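Local coordinates for periplasmic binding protein (PDB 5GJ3) that binds two heme groups in the cleft between its lobes and probably delivers heme to a membrane transporter for uptake, at residues A93-I105 against L244-D256. Sequence-based numbering, arbitrary orientation.
Sequences ADPPSLDAPQQKI and LGMGPRTGQALTD. With ZN (zinc ion), chain D; ZN (zinc ion), chain G.
Lys104 reaches from helix 100-111 into the turn after helix 240-244, where its ammonium meets two successive carbonyls: NZ gives a hydrogen bond to Gly245 O (2.7 Å), lying in the carbonyl plane, and a weak one to Met246 O. A bend at chi3 (-70°) steers NZ to this point. Lys104 NZ also makes a salt bridge to Asp94 OD1 (2.9 Å), from above the carboxylate plane, and bonds Asp14; since Asp94 OD2 binds the zinc ion that Asp14 and Asp70 also hold, the lysine is a second-shell charge that probably helps to hold Asp94 and Asp14 in place. Shortening this side chain to an alanine is likely to leave Gly245 O without this donor, and Asp94 OD1 and Asp14 without their positive mate.

Packing is tightest at Pro101, whose compact ring suits the first turn of its helix, where no backbone N-H is needed. Pro101 CA approaches Met246 O at 3.3 Å in a CA-H...O contact, and Pro101 CG lies 3.5 Å from Thr250 OG1. Thr250 suits its helix start because Thr250 OG1 bonds Gly247 O at 2.7 Å, while CG2 turns to Leu98. Met246, with positive phi (53°), is where the chain leaves helix 240-244, its flexible thioether running toward Ser97 O.

Contact is looser at the partly exposed Leu98, whose CD2 meets Leu254 CD1 tip to tip at 4.2 Å. Helices 115-136 and 164-171 touch Leu98, and helix 13-21 packs on Lys104 and Pro248. In this two-lobed binding protein the contact thus sets the zinc-site loop after strand 89-92 and the start of helix 100-111 against the heme-touching linker between helices 240-244 and 250-267.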
ATOM      1  N   ALA A  93       5.939  -3.726  13.514  1.00 19.10           N
ATOM      2  CA  ALA A  93       6.655  -2.817  12.585  1.00 19.61           C
ATOM      3  C   ALA A  93       6.050  -2.915  11.201  1.00 20.94           C
ATOM      4  O   ALA A  93       5.470  -3.952  10.825  1.00 21.41           O
ATOM      5  CB  ALA A  93       8.151  -3.160  12.525  1.00 19.28           C
ATOM      6  N   ASP A  94       6.207  -1.863  10.412  1.00 21.18           N
ATOM      7  CA  ASP A  94       5.819  -1.939   8.986  1.00 21.93           C
ATOM      8  C   ASP A  94       6.830  -1.180   8.128  1.00 22.82           C
ATOM      9  O   ASP A  94       6.473  -0.131   7.601  1.00 24.26           O
ATOM     10  CB  ASP A  94       4.419  -1.325   8.801  1.00 22.50           C
ATOM     11  CG  ASP A  94       3.827  -1.566   7.391  1.00 26.19           C
ATOM     12  OD1 ASP A  94       4.368  -2.383   6.569  1.00 25.56           O
ATOM     13  OD2 ASP A  94       2.794  -0.917   7.128  1.00 27.92           O
ATOM     14  N   PRO A  95       8.086  -1.674   8.030  1.00 23.24           N
ATOM     15  CA  PRO A  95       9.165  -1.046   7.261  1.00 24.87           C
ATOM     16  C   PRO A  95       8.843  -1.014   5.732  1.00 26.18           C
ATOM     17  O   PRO A  95       8.056  -1.836   5.245  1.00 26.88           O
ATOM     18  CB  PRO A  95      10.358  -1.971   7.548  1.00 26.27           C
ATOM     19  CG  PRO A  95       9.710  -3.332   7.749  1.00 24.71           C
ATOM     20  CD  PRO A  95       8.532  -2.948   8.619  1.00 24.67           C
ATOM     21  N   PRO A  96       9.441  -0.066   4.985  1.00 25.30           N
ATOM     22  CA  PRO A  96       9.388  -0.063   3.506  1.00 25.70           C
ATOM     23  C   PRO A  96      10.354  -1.119   2.933  1.00 26.93           C
ATOM     24  O   PRO A  96      11.453  -0.795   2.502  1.00 27.57           O
ATOM     25  CB  PRO A  96       9.830   1.367   3.163  1.00 26.86           C
ATOM     26  CG  PRO A  96      10.775   1.722   4.287  1.00 26.64           C
ATOM     27  CD  PRO A  96      10.148   1.118   5.517  1.00 26.26           C
ATOM     28  N   SER A  97       9.920  -2.380   2.910  1.00 24.64           N
ATOM     29  CA  SER A  97      10.775  -3.509   2.625  1.00 23.47           C
ATOM     30  C   SER A  97       9.893  -4.641   2.043  1.00 24.20           C
ATOM     31  O   SER A  97       8.720  -4.789   2.457  1.00 20.75           O
ATOM     32  CB  SER A  97      11.360  -3.959   3.965  1.00 23.62           C
ATOM     33  OG  SER A  97      11.792  -5.293   3.911  1.00 25.70           O
ATOM     34  N   LEU A  98      10.450  -5.452   1.135  1.00 22.24           N
ATOM     35  CA  LEU A  98       9.756  -6.633   0.641  1.00 23.67           C
ATOM     36  C   LEU A  98       9.688  -7.762   1.679  1.00 23.50           C
ATOM     37  O   LEU A  98       9.031  -8.741   1.441  1.00 22.26           O
ATOM     38  CB  LEU A  98      10.381  -7.177  -0.654  1.00 25.81           C
ATOM     39  CG  LEU A  98      10.041  -6.354  -1.891  1.00 28.28           C
ATOM     40  CD1 LEU A  98      10.680  -7.036  -3.068  1.00 31.51           C
ATOM     41  CD2 LEU A  98       8.554  -6.256  -2.096  1.00 29.30           C
ATOM     42  N   ASP A  99      10.366  -7.608   2.804  1.00 22.92           N
ATOM     43  CA  ASP A  99      10.159  -8.479   3.977  1.00 24.22           C
ATOM     44  C   ASP A  99       8.931  -8.137   4.872  1.00 23.23           C
ATOM     45  O   ASP A  99       8.529  -8.957   5.711  1.00 19.77           O
ATOM     46  CB  ASP A  99      11.407  -8.419   4.862  1.00 31.08           C
ATOM     47  CG  ASP A  99      12.567  -9.163   4.258  1.00 38.73           C
ATOM     48  OD1 ASP A  99      12.327 -10.049   3.410  1.00 42.86           O
ATOM     49  OD2 ASP A  99      13.721  -8.862   4.632  1.00 49.42           O
ATOM     50  N   ALA A 100       8.389  -6.925   4.751  1.00 19.68           N
ATOM     51  CA  ALA A 100       7.212  -6.536   5.554  1.00 20.21           C
ATOM     52  C   ALA A 100       5.969  -7.474   5.404  1.00 18.26           C
ATOM     53  O   ALA A 100       5.351  -7.805   6.424  1.00 19.52           O
ATOM     54  CB  ALA A 100       6.826  -5.068   5.304  1.00 21.28           C
ATOM     55  N   PRO A 101       5.606  -7.907   4.167  1.00 18.89           N
ATOM     56  CA  PRO A 101       4.420  -8.797   4.037  1.00 18.74           C
ATOM     57  C   PRO A 101       4.538 -10.028   4.976  1.00 18.58           C
ATOM     58  O   PRO A 101       3.664 -10.271   5.813  1.00 19.04           O
ATOM     59  CB  PRO A 101       4.443  -9.213   2.542  1.00 18.63           C
ATOM     60  CG  PRO A 101       5.056  -8.007   1.885  1.00 19.18           C
ATOM     61  CD  PRO A 101       6.204  -7.628   2.838  1.00 18.81           C
ATOM     62  N   GLN A 102       5.639 -10.748   4.867  1.00 20.56           N
ATOM     63  CA  GLN A 102       5.883 -11.954   5.692  1.00 21.96           C
ATOM     64  C   GLN A 102       5.894 -11.648   7.227  1.00 20.76           C
ATOM     65  O   GLN A 102       5.344 -12.384   8.055  1.00 18.32           O
ATOM     66  CB  GLN A 102       7.180 -12.605   5.181  1.00 26.56           C
ATOM     67  CG  GLN A 102       8.006 -13.423   6.150  1.00 39.54           C
ATOM     68  CD  GLN A 102       8.845 -12.632   7.168  1.00 44.53           C
ATOM     69  OE1 GLN A 102       8.773 -12.916   8.371  1.00 47.92           O
ATOM     70  NE2 GLN A 102       9.654 -11.660   6.697  1.00 44.97           N
ATOM     71  N   GLN A 103       6.562 -10.567   7.597  1.00 19.92           N
ATOM     72  CA  GLN A 103       6.608 -10.176   8.998  1.00 21.41           C
ATOM     73  C   GLN A 103       5.206  -9.850   9.547  1.00 17.18           C
ATOM     74  O   GLN A 103       4.847 -10.289  10.629  1.00 15.16           O
ATOM     75  CB  GLN A 103       7.528  -8.972   9.099  1.00 23.46           C
ATOM     76  CG  GLN A 103       8.099  -8.665  10.446  1.00 35.34           C
ATOM     77  CD  GLN A 103       9.018  -7.466  10.284  1.00 44.69           C
ATOM     78  OE1 GLN A 103       8.772  -6.397  10.841  1.00 45.76           O
ATOM     79  NE2 GLN A 103      10.019  -7.610   9.405  1.00 45.16           N
ATOM     80  N   LYS A 104       4.402  -9.096   8.797  1.00 16.42           N
ATOM     81  CA  LYS A 104       3.062  -8.734   9.280  1.00 15.52           C
ATOM     82  C   LYS A 104       2.139  -9.951   9.337  1.00 16.90           C
ATOM     83  O   LYS A 104       1.270 -10.084  10.263  1.00 16.43           O
ATOM     84  CB  LYS A 104       2.450  -7.618   8.415  1.00 16.51           C
ATOM     85  CG  LYS A 104       3.150  -6.260   8.639  1.00 17.40           C
ATOM     86  CD  LYS A 104       2.504  -5.137   7.799  1.00 19.52           C
ATOM     87  CE  LYS A 104       2.732  -5.250   6.326  1.00 21.81           C
ATOM     88  NZ  LYS A 104       2.235  -4.046   5.522  1.00 20.82           N
ATOM     89  N   ILE A 105       2.324 -10.838   8.354  1.00 17.01           N
ATOM     90  CA  ILE A 105       1.519 -12.077   8.321  1.00 18.82           C
ATOM     91  C   ILE A 105       1.799 -12.940   9.546  1.00 17.53           C
ATOM     92  O   ILE A 105       0.845 -13.372  10.214  1.00 18.38           O
ATOM     93  CB  ILE A 105       1.704 -12.871   7.005  1.00 18.96           C
ATOM     94  CG1 ILE A 105       1.017 -12.125   5.842  1.00 19.82           C
ATOM     95  CG2 ILE A 105       1.142 -14.299   7.128  1.00 18.45           C
ATOM     96  CD1 ILE A 105       1.593 -12.538   4.505  1.00 20.86           C
ATOM     97  N   LEU A 244       0.374  -0.256  -2.312  1.00 20.83           N
ATOM     98  CA  LEU A 244       1.205   0.266  -1.230  1.00 21.44           C
ATOM     99  C   LEU A 244       1.070  -0.432   0.140  1.00 20.99           C
ATOM    100  O   LEU A 244       1.905  -0.190   1.035  1.00 21.11           O
ATOM    101  CB  LEU A 244       0.920   1.765  -1.059  1.00 23.21           C
ATOM    102  CG  LEU A 244       1.223   2.635  -2.278  1.00 26.60           C
ATOM    103  CD1 LEU A 244       0.764   4.043  -1.927  1.00 25.14           C
ATOM    104  CD2 LEU A 244       2.724   2.639  -2.582  1.00 26.53           C
ATOM    105  N   GLY A 245       0.064  -1.299   0.285  1.00 22.42           N
ATOM    106  CA  GLY A 245      -0.147  -2.086   1.532  1.00 22.96           C
ATOM    107  C   GLY A 245       0.936  -3.055   2.025  1.00 24.59           C
ATOM    108  O   GLY A 245       1.004  -3.335   3.242  1.00 23.71           O
ATOM    109  N   MET A 246       1.805  -3.553   1.143  1.00 19.64           N
ATOM    110  CA  MET A 246       2.837  -4.506   1.599  1.00 21.81           C
ATOM    111  C   MET A 246       2.200  -5.676   2.372  1.00 21.53           C
ATOM    112  O   MET A 246       2.593  -6.049   3.486  1.00 21.11           O
ATOM    113  CB  MET A 246       3.954  -3.803   2.378  1.00 22.13           C
ATOM    114  CG  MET A 246       4.838  -2.944   1.460  1.00 26.56           C
ATOM    115  SD  MET A 246       5.718  -3.901   0.181  1.00 32.61           S
ATOM    116  CE  MET A 246       6.947  -2.662  -0.250  1.00 31.77           C
ATOM    117  N   GLY A 247       1.161  -6.224   1.754  1.00 23.34           N
ATOM    118  CA  GLY A 247       0.364  -7.257   2.378  1.00 22.61           C
ATOM    119  C   GLY A 247       0.346  -8.483   1.517  1.00 20.67           C
ATOM    120  O   GLY A 247       1.285  -8.701   0.755  1.00 22.14           O
ATOM    121  N   PRO A 248      -0.725  -9.307   1.645  1.00 21.00           N
ATOM    122  CA  PRO A 248      -0.744 -10.589   0.973  1.00 21.59           C
ATOM    123  C   PRO A 248      -0.767 -10.488  -0.570  1.00 20.92           C
ATOM    124  O   PRO A 248      -0.359 -11.448  -1.243  1.00 21.03           O
ATOM    125  CB  PRO A 248      -2.051 -11.240   1.478  1.00 21.99           C
ATOM    126  CG  PRO A 248      -2.380 -10.518   2.751  1.00 24.75           C
ATOM    127  CD  PRO A 248      -1.945  -9.094   2.444  1.00 20.68           C
ATOM    128  N   ARG A 249      -1.215  -9.349  -1.108  1.00 18.67           N
ATOM    129  CA  ARG A 249      -1.273  -9.142  -2.564  1.00 17.60           C
ATOM    130  C   ARG A 249      -0.031  -8.498  -3.181  1.00 18.36           C
ATOM    131  O   ARG A 249      -0.043  -8.130  -4.364  1.00 17.84           O
ATOM    132  CB  ARG A 249      -2.545  -8.357  -2.940  1.00 16.08           C
ATOM    133  CG  ARG A 249      -3.827  -9.202  -2.715  1.00 16.76           C
ATOM    134  CD  ARG A 249      -5.050  -8.356  -3.077  1.00 17.34           C
ATOM    135  NE  ARG A 249      -5.147  -7.218  -2.158  1.00 18.26           N
ATOM    136  CZ  ARG A 249      -5.789  -6.072  -2.377  1.00 20.44           C
ATOM    137  NH1 ARG A 249      -6.377  -5.818  -3.532  1.00 22.28           N
ATOM    138  NH2 ARG A 249      -5.770  -5.133  -1.456  1.00 22.51           N
ATOM    139  N   THR A 250       1.053  -8.421  -2.405  1.00 19.04           N
ATOM    140  CA  THR A 250       2.261  -7.729  -2.840  1.00 18.75           C
ATOM    141  C   THR A 250       2.854  -8.314  -4.122  1.00 19.63           C
ATOM    142  O   THR A 250       3.228  -7.561  -5.023  1.00 20.29           O
ATOM    143  CB  THR A 250       3.345  -7.705  -1.738  1.00 18.30           C
ATOM    144  OG1 THR A 250       2.804  -6.982  -0.629  1.00 20.01           O
ATOM    145  CG2 THR A 250       4.626  -6.933  -2.226  1.00 17.11           C
ATOM    146  N   GLY A 251       2.939  -9.651  -4.181  1.00 18.49           N
ATOM    147  CA  GLY A 251       3.381 -10.371  -5.337  1.00 17.61           C
ATOM    148  C   GLY A 251       2.477 -10.127  -6.547  1.00 17.19           C
ATOM    149  O   GLY A 251       2.956 -10.038  -7.657  1.00 17.43           O
ATOM    150  N   GLN A 252       1.176 -10.024  -6.336  1.00 17.50           N
ATOM    151  CA  GLN A 252       0.267  -9.779  -7.457  1.00 17.07           C
ATOM    152  C   GLN A 252       0.499  -8.356  -7.977  1.00 17.08           C
ATOM    153  O   GLN A 252       0.486  -8.125  -9.157  1.00 16.62           O
ATOM    154  CB  GLN A 252      -1.188  -9.971  -7.002  1.00 17.53           C
ATOM    155  CG  GLN A 252      -1.498 -11.424  -6.619  1.00 21.81           C
ATOM    156  CD  GLN A 252      -2.734 -11.520  -5.735  1.00 25.15           C
ATOM    157  OE1 GLN A 252      -3.649 -10.700  -5.843  1.00 29.97           O
ATOM    158  NE2 GLN A 252      -2.740 -12.467  -4.819  1.00 29.31           N
ATOM    159  N   ALA A 253       0.699  -7.394  -7.082  1.00 17.09           N
ATOM    160  CA  ALA A 253       0.899  -5.998  -7.534  1.00 17.14           C
ATOM    161  C   ALA A 253       2.239  -5.840  -8.263  1.00 17.40           C
ATOM    162  O   ALA A 253       2.306  -5.152  -9.286  1.00 16.38           O
ATOM    163  CB  ALA A 253       0.767  -4.998  -6.364  1.00 16.74           C
ATOM    164  N   LEU A 254       3.292  -6.503  -7.763  1.00 17.78           N
ATOM    165  CA  LEU A 254       4.593  -6.533  -8.440  1.00 17.38           C
ATOM    166  C   LEU A 254       4.520  -7.097  -9.839  1.00 16.78           C
ATOM    167  O   LEU A 254       5.187  -6.581 -10.735  1.00 16.31           O
ATOM    168  CB  LEU A 254       5.645  -7.328  -7.668  1.00 17.59           C
ATOM    169  CG  LEU A 254       6.310  -6.603  -6.537  1.00 19.74           C
ATOM    170  CD1 LEU A 254       7.276  -7.594  -5.841  1.00 19.05           C
ATOM    171  CD2 LEU A 254       7.033  -5.330  -7.026  1.00 17.30           C
ATOM    172  N   THR A 255       3.685  -8.120 -10.031  1.00 16.17           N
ATOM    173  CA  THR A 255       3.542  -8.792 -11.331  1.00 17.21           C
ATOM    174  C   THR A 255       2.873  -7.778 -12.287  1.00 18.47           C
ATOM    175  O   THR A 255       3.290  -7.638 -13.428  1.00 17.65           O
ATOM    176  CB  THR A 255       2.649 -10.091 -11.211  1.00 19.13           C
ATOM    177  OG1 THR A 255       3.307 -11.083 -10.395  1.00 20.22           O
ATOM    178  CG2 THR A 255       2.277 -10.683 -12.549  1.00 16.68           C
ATOM    179  N   ASP A 256       1.828  -7.090 -11.817  1.00 18.14           N
ATOM    180  CA  ASP A 256       1.169  -6.109 -12.705  1.00 18.34           C
ATOM    181  C   ASP A 256       2.181  -5.013 -13.086  1.00 18.26           C
ATOM    182  O   ASP A 256       2.218  -4.622 -14.263  1.00 18.15           O
ATOM    183  CB  ASP A 256      -0.066  -5.467 -12.055  1.00 18.25           C
ATOM    184  CG  ASP A 256      -1.187  -6.461 -11.819  1.00 20.14           C
ATOM    185  OD1 ASP A 256      -1.160  -7.574 -12.403  1.00 19.00           O
ATOM    186  OD2 ASP A 256      -2.109  -6.148 -11.021  1.00 20.36           O
TER
HETATM  187 ZN    ZN D 403       0.811  -1.026   7.631  1.00 30.05          ZN
HETATM  188 ZN    ZN G 406      -2.488  -9.105 -12.187  0.50 20.17          ZN
HETATM  189  O   HOH W   1      -1.289  -9.734 -10.676  1.00 20.32           O
HETATM  190  O   HOH W   2      -4.141  -7.880 -11.727  0.50 21.93           O
HETATM  191  O   HOH W   3      -0.252   0.592   7.869  1.00 25.31           O